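L-lactate dehydrogenase (Trichomonas vaginalis, PDB 4UUL) catalyses NAD-dependent interconversion of lactate and pyruvate in its natural form and, as its family suggests, probably also that of malate and oxaloacetate. Local coordinates at residues E165-S168 against D173-D176; Q196-K201 against T205-D210. The protein carries 1 engineered substitution. All coordinates share one frame; numbering follows the deposited sequence.

Contact 1: residues E165-S168 against D173-D176; sequences EVAS and DVKD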
loop_
_atom_site.group_PDB
_atom_site.type_symbol
_atom_site.label_atom_id
_atom_site.label_comp_id
_atom_site.label_asym_id
_atom_site.label_seq_id
_atom_site.Cartn_x
_atom_site.Cartn_y
_atom_site.Cartn_z
ATOM N N GLU B 165 19.237 -7.377 6.637
ATOM C CA GLU B 165 20.287 -8.328 6.383
ATOM C C GLU B 165 21.108 -8.548 7.642
ATOM O O GLU B 165 21.433 -9.664 7.991
ATOM C CB GLU B 165 21.152 -7.836 5.219
ATOM C CG GLU B 165 22.466 -8.497 5.043
ATOM C CD GLU B 165 22.354 -10.007 4.742
ATOM O OE1 GLU B 165 21.277 -10.473 4.295
ATOM O OE2 GLU B 165 23.352 -10.735 4.963
ATOM N N VAL B 166 21.487 -7.470 8.312
ATOM C CA VAL B 166 22.341 -7.599 9.475
ATOM C C VAL B 166 21.603 -8.239 10.624
ATOM O O VAL B 166 22.147 -9.106 11.300
ATOM C CB VAL B 166 22.930 -6.228 9.882
ATOM C CG1 VAL B 166 23.626 -6.339 11.235
ATOM C CG2 VAL B 166 23.877 -5.744 8.781
ATOM N N ALA B 167 20.356 -7.848 10.832
ATOM C CA ALA B 167 19.563 -8.439 11.904
ATOM C C ALA B 167 19.424 -9.937 11.660
ATOM O O ALA B 167 19.568 -10.741 12.568
ATOM C CB ALA B 167 18.180 -7.759 11.962
ATOM N N SER B 168 19.175 -10.334 10.418
ATOM C CA SER B 168 19.037 -11.753 10.129
ATOM C C SER B 168 20.359 -12.475 10.368
ATOM O O SER B 168 20.370 -13.565 10.906
ATOM C CB SER B 168 18.472 -12.020 8.723
ATOM O OG SER B 168 19.337 -11.633 7.666
ATOM N N ASP B 173 16.038 -9.162 16.108
ATOM C CA ASP B 173 15.036 -8.332 15.444
ATOM C C ASP B 173 15.685 -7.060 14.939
ATOM O O ASP B 173 16.713 -6.616 15.468
ATOM C CB ASP B 173 13.951 -7.921 16.437
ATOM C CG ASP B 173 13.016 -9.054 16.791
ATOM O OD1 ASP B 173 13.264 -10.209 16.382
ATOM O OD2 ASP B 173 12.026 -8.764 17.483
ATOM N N VAL B 174 15.119 -6.439 13.914
ATOM C CA VAL B 174 15.665 -5.165 13.446
ATOM C C VAL B 174 15.698 -4.092 14.527
ATOM O O VAL B 174 16.621 -3.282 14.555
ATOM C CB VAL B 174 14.961 -4.605 12.161
ATOM C CG1 VAL B 174 15.239 -5.496 10.951
ATOM C CG2 VAL B 174 13.487 -4.417 12.356
ATOM N N LYS B 175 14.750 -4.095 15.454
ATOM C CA LYS B 175 14.762 -3.099 16.521
ATOM C C LYS B 175 15.973 -3.194 17.447
ATOM O O LYS B 175 16.256 -2.238 18.182
ATOM C CB LYS B 175 13.522 -3.214 17.385
ATOM C CG LYS B 175 13.484 -4.500 18.189
ATOM C CD LYS B 175 12.341 -4.482 19.175
ATOM C CE LYS B 175 12.213 -5.818 19.938
ATOM N NZ LYS B 175 13.364 -6.196 20.778
ATOM N N ASP B 176 16.672 -4.328 17.418
ATOM C CA ASP B 176 17.818 -4.528 18.296
ATOM C C ASP B 176 19.150 -4.251 17.633
ATOM O O ASP B 176 20.178 -4.536 18.217
ATOM C CB ASP B 176 17.774 -5.935 18.863
ATOM C CG ASP B 176 16.684 -6.071 19.911
ATOM O OD1 ASP B 176 16.561 -5.133 20.754
ATOM O OD2 ASP B 176 15.941 -7.064 19.867
#
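Ala-167 of helix 156-170 meets Val-174 where the chain turns back toward strand 177-183, in the helix-to-strand connection that opens the antiparallel sheet of the C-terminal alpha/beta domain of the lactate/malate dehydrogenase fold. The whole contact buries just 87 Å², and its tight part centres on one methyl group. Ala-167 CB points at the returning chain and lies 3.8 Å from Val-174 CG1. The same methyl sits against the backbone just before that valine, 3.9 Å from Asp-173 C, so it touches a peptide link as well as a side chain. Val-174 CG1 lies beside its own backbone N (chi1 -67°), which puts that branch and the peptide link on the same methyl. A short side chain here lets the backbones come close, with Ala-167 CA and Val-174 CA 5.3 Å apart. Deeper in, Ala-167 also rests on Val-177, while the buried Val-166 turns to Ile-180 and to Phe-221 of helix 214-236. Elsewhere on the helix, Glu-165 OE2 reaches Lys-224 in a salt bridge and Tyr-216 in a hydrogen bond.

The far side of the turn is looser and more polar. Its 3-10 segment, 174-176, is closed by the bond from Asp-176 N to Asp-173 O (3.0 Å). Lys-175 points away from the helix into an exposed position; its chain runs straight to CE and then bends at the last torsion (chi4 62°). That bend delivers NZ to Asp-176 OD2 at 2.9 Å, a salt bridge met on the syn side of the oxygen, 30° out of the carboxylate plane.

Contact 2: residues Q196-K201 against T205-D210; sequences QATFTK and TQKVVD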
loop_
_atom_site.group_PDB
_atom_site.type_symbol
_atom_site.label_atom_id
_atom_site.label_comp_id
_atom_site.label_asym_id
_atom_site.label_seq_id
_atom_site.Cartn_x
_atom_site.Cartn_y
_atom_site.Cartn_z
ATOM N N GLN B 196 29.814 1.774 12.821
ATOM C CA GLN B 196 29.215 2.390 14.000
ATOM C C GLN B 196 28.246 1.447 14.692
ATOM O O GLN B 196 27.860 1.683 15.830
ATOM C CB GLN B 196 28.389 3.619 13.656
ATOM C CG GLN B 196 28.823 4.407 12.422
ATOM C CD GLN B 196 30.161 5.101 12.573
ATOM O OE1 GLN B 196 30.624 5.450 13.702
ATOM N NE2 GLN B 196 30.770 5.386 11.438
ATOM N N ALA B 197 27.847 0.380 14.013
ATOM C CA ALA B 197 26.628 -0.308 14.400
ATOM C C ALA B 197 26.790 -1.163 15.651
ATOM O O ALA B 197 27.836 -1.799 15.887
ATOM C CB ALA B 197 26.146 -1.169 13.262
ATOM N N THR B 198 25.731 -1.179 16.440
ATOM C CA THR B 198 25.671 -2.023 17.620
ATOM C C THR B 198 24.412 -2.876 17.569
ATOM O O THR B 198 23.502 -2.627 16.781
ATOM C CB THR B 198 25.653 -1.219 18.930
ATOM O OG1 THR B 198 24.626 -0.214 18.882
ATOM C CG2 THR B 198 27.020 -0.561 19.184
ATOM N N PHE B 199 24.402 -3.946 18.368
ATOM C CA PHE B 199 23.221 -4.778 18.467
ATOM C C PHE B 199 23.129 -5.325 19.882
ATOM O O PHE B 199 24.133 -5.487 20.569
ATOM C CB PHE B 199 23.247 -5.900 17.437
ATOM C CG PHE B 199 24.225 -7.008 17.725
ATOM C CD1 PHE B 199 25.590 -6.846 17.549
ATOM C CD2 PHE B 199 23.760 -8.225 18.199
ATOM C CE1 PHE B 199 26.463 -7.868 17.853
ATOM C CE2 PHE B 199 24.640 -9.248 18.502
ATOM C CZ PHE B 199 25.986 -9.070 18.298
ATOM N N THR B 200 21.900 -5.630 20.284
ATOM C CA THR B 200 21.608 -6.163 21.592
ATOM C C THR B 200 21.074 -7.565 21.386
ATOM O O THR B 200 20.107 -7.783 20.662
ATOM C CB THR B 200 20.513 -5.332 22.294
ATOM O OG1 THR B 200 20.941 -3.968 22.408
ATOM C CG2 THR B 200 20.189 -5.905 23.671
ATOM N N LYS B 201 21.663 -8.520 22.085
ATOM C CA LYS B 201 21.226 -9.898 22.018
ATOM C C LYS B 201 21.382 -10.438 23.422
ATOM O O LYS B 201 22.474 -10.412 24.005
ATOM C CB LYS B 201 22.076 -10.691 21.028
ATOM C CG LYS B 201 21.465 -11.998 20.608
ATOM C CD LYS B 201 22.342 -12.745 19.588
ATOM C CE LYS B 201 21.591 -13.950 19.029
ATOM N NZ LYS B 201 22.342 -14.682 17.965
ATOM N N THR B 205 25.086 -5.812 24.759
ATOM C CA THR B 205 25.234 -4.935 23.615
ATOM C C THR B 205 26.673 -5.002 23.145
ATOM O O THR B 205 27.597 -4.850 23.940
ATOM C CB THR B 205 24.832 -3.499 23.952
ATOM O OG1 THR B 205 23.442 -3.464 24.288
ATOM C CG2 THR B 205 25.057 -2.601 22.771
ATOM N N GLN B 206 26.856 -5.233 21.845
ATOM C CA GLN B 206 28.177 -5.305 21.221
ATOM C C GLN B 206 28.189 -4.571 19.887
ATOM O O GLN B 206 27.153 -4.289 19.315
ATOM C CB GLN B 206 28.581 -6.743 20.915
ATOM C CG GLN B 206 28.599 -7.680 22.102
ATOM C CD GLN B 206 29.197 -9.008 21.738
ATOM O OE1 GLN B 206 28.472 -9.956 21.435
ATOM N NE2 GLN B 206 30.532 -9.083 21.732
ATOM N N LYS B 207 29.381 -4.279 19.381
ATOM C CA LYS B 207 29.545 -3.742 18.051
ATOM C C LYS B 207 29.429 -4.847 17.021
ATOM O O LYS B 207 30.008 -5.928 17.158
ATOM C CB LYS B 207 30.897 -3.052 17.881
ATOM C CG LYS B 207 30.982 -1.693 18.541
ATOM C CD LYS B 207 32.382 -1.092 18.360
ATOM C CE LYS B 207 32.622 -0.582 16.988
ATOM N NZ LYS B 207 31.741 0.567 16.776
ATOM N N VAL B 208 28.662 -4.570 15.974
ATOM C CA VAL B 208 28.484 -5.535 14.921
ATOM C C VAL B 208 29.817 -5.995 14.355
ATOM O O VAL B 208 30.026 -7.175 14.151
ATOM C CB VAL B 208 27.574 -4.949 13.818
ATOM C CG1 VAL B 208 27.522 -5.842 12.576
ATOM C CG2 VAL B 208 26.169 -4.712 14.376
ATOM N N VAL B 209 30.753 -5.074 14.109
ATOM C CA VAL B 209 32.010 -5.477 13.448
ATOM C C VAL B 209 32.942 -6.250 14.393
ATOM O O VAL B 209 33.930 -6.847 13.955
ATOM C CB VAL B 209 32.797 -4.289 12.874
ATOM C CG1 VAL B 209 31.994 -3.645 11.746
ATOM C CG2 VAL B 209 33.170 -3.308 13.982
ATOM N N ASP B 210 32.624 -6.280 15.688
ATOM C CA ASP B 210 33.412 -7.049 16.658
ATOM C C ASP B 210 32.944 -8.484 16.732
ATOM O O ASP B 210 33.617 -9.309 17.331
ATOM C CB ASP B 210 33.323 -6.431 18.047
ATOM C CG ASP B 210 34.074 -5.114 18.164
ATOM O OD1 ASP B 210 34.856 -4.774 17.249
ATOM O OD2 ASP B 210 33.873 -4.417 19.181
HETATM O O HOH W 1 30.098 -2.147 14.429
#
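Phe-199 and Gln-206 are the hydrogen-bonded pair of an antiparallel beta hairpin, 198-201 with 204-207, at one edge of the four-stranded sheet of the C-terminal domain. Phe-199 N gives its proton to Gln-206 O at 2.9 Å, and Gln-206 N returns one to Phe-199 O at 3.0 Å. A third rung, Val-208 N to Ala-197 O at 2.9 Å, comes where the second strand passes into helix 208-211. Here the donor stands 39° above the carbonyl plane, and Ala-197 O also takes a proton from a water that in turn accepts one from Val-209 N, so this oxygen is held twice.

Thr-200 and Thr-205, a non-hydrogen-bonded pair, join their hydroxyls across one face, OG1 to OG1 at 3.2 Å. On that face too, Thr-198 CG2 brushes the Lys-207 chain, whose NZ, after bends at its last two torsions, bonds to Thr-195 O.

The opposite face carries Phe-199 and Gln-206. Phe-199 CG lies between backbone N and carbonyl carbon (chi1 73°), and the ring runs alongside the Gln-206 side chain, its plane 36° from that of the amide. Its CE1 is 3.9 Å from Gln-206 CB. Val-208 CG2 fits between Phe-199 CD1 and the methyl of Ala-197, 3.7 Å from Ala-197 CB. Leu-170 of helix 156-170 touches both Phe-199 and Val-208, and Val-211 adds to the ring's surroundings.

Main-chain bonds thus fix the register, a hydroxyl pair probably adds to it on the threonine face, and the packing of Phe-199 and Val-208 on Leu-170 joins this edge hairpin to helix 156-170.

Both contacts belong to the C-terminal domain, their centres about 11 Å apart, and follow one another along the chain. Contact 1 joins helix 156-170 to the turn leading into strand 177-183; contact 2 pairs the sheet's last two strands. Each is partly buried, but their chemistry differs: 165-168 meets 173-176 through little more than apolar touches over a small area, whereas 196-201 and 205-210 are stitched by backbone bonds over 463 Å². They touch directly. Asp-176 O lies 2.9 Å from Thr-200 N, probably hydrogen-bonded, which ties the turn to the hairpin. On the helix side, Val-166 CG1 packs against Val-208 CG1 at 4.2 Å.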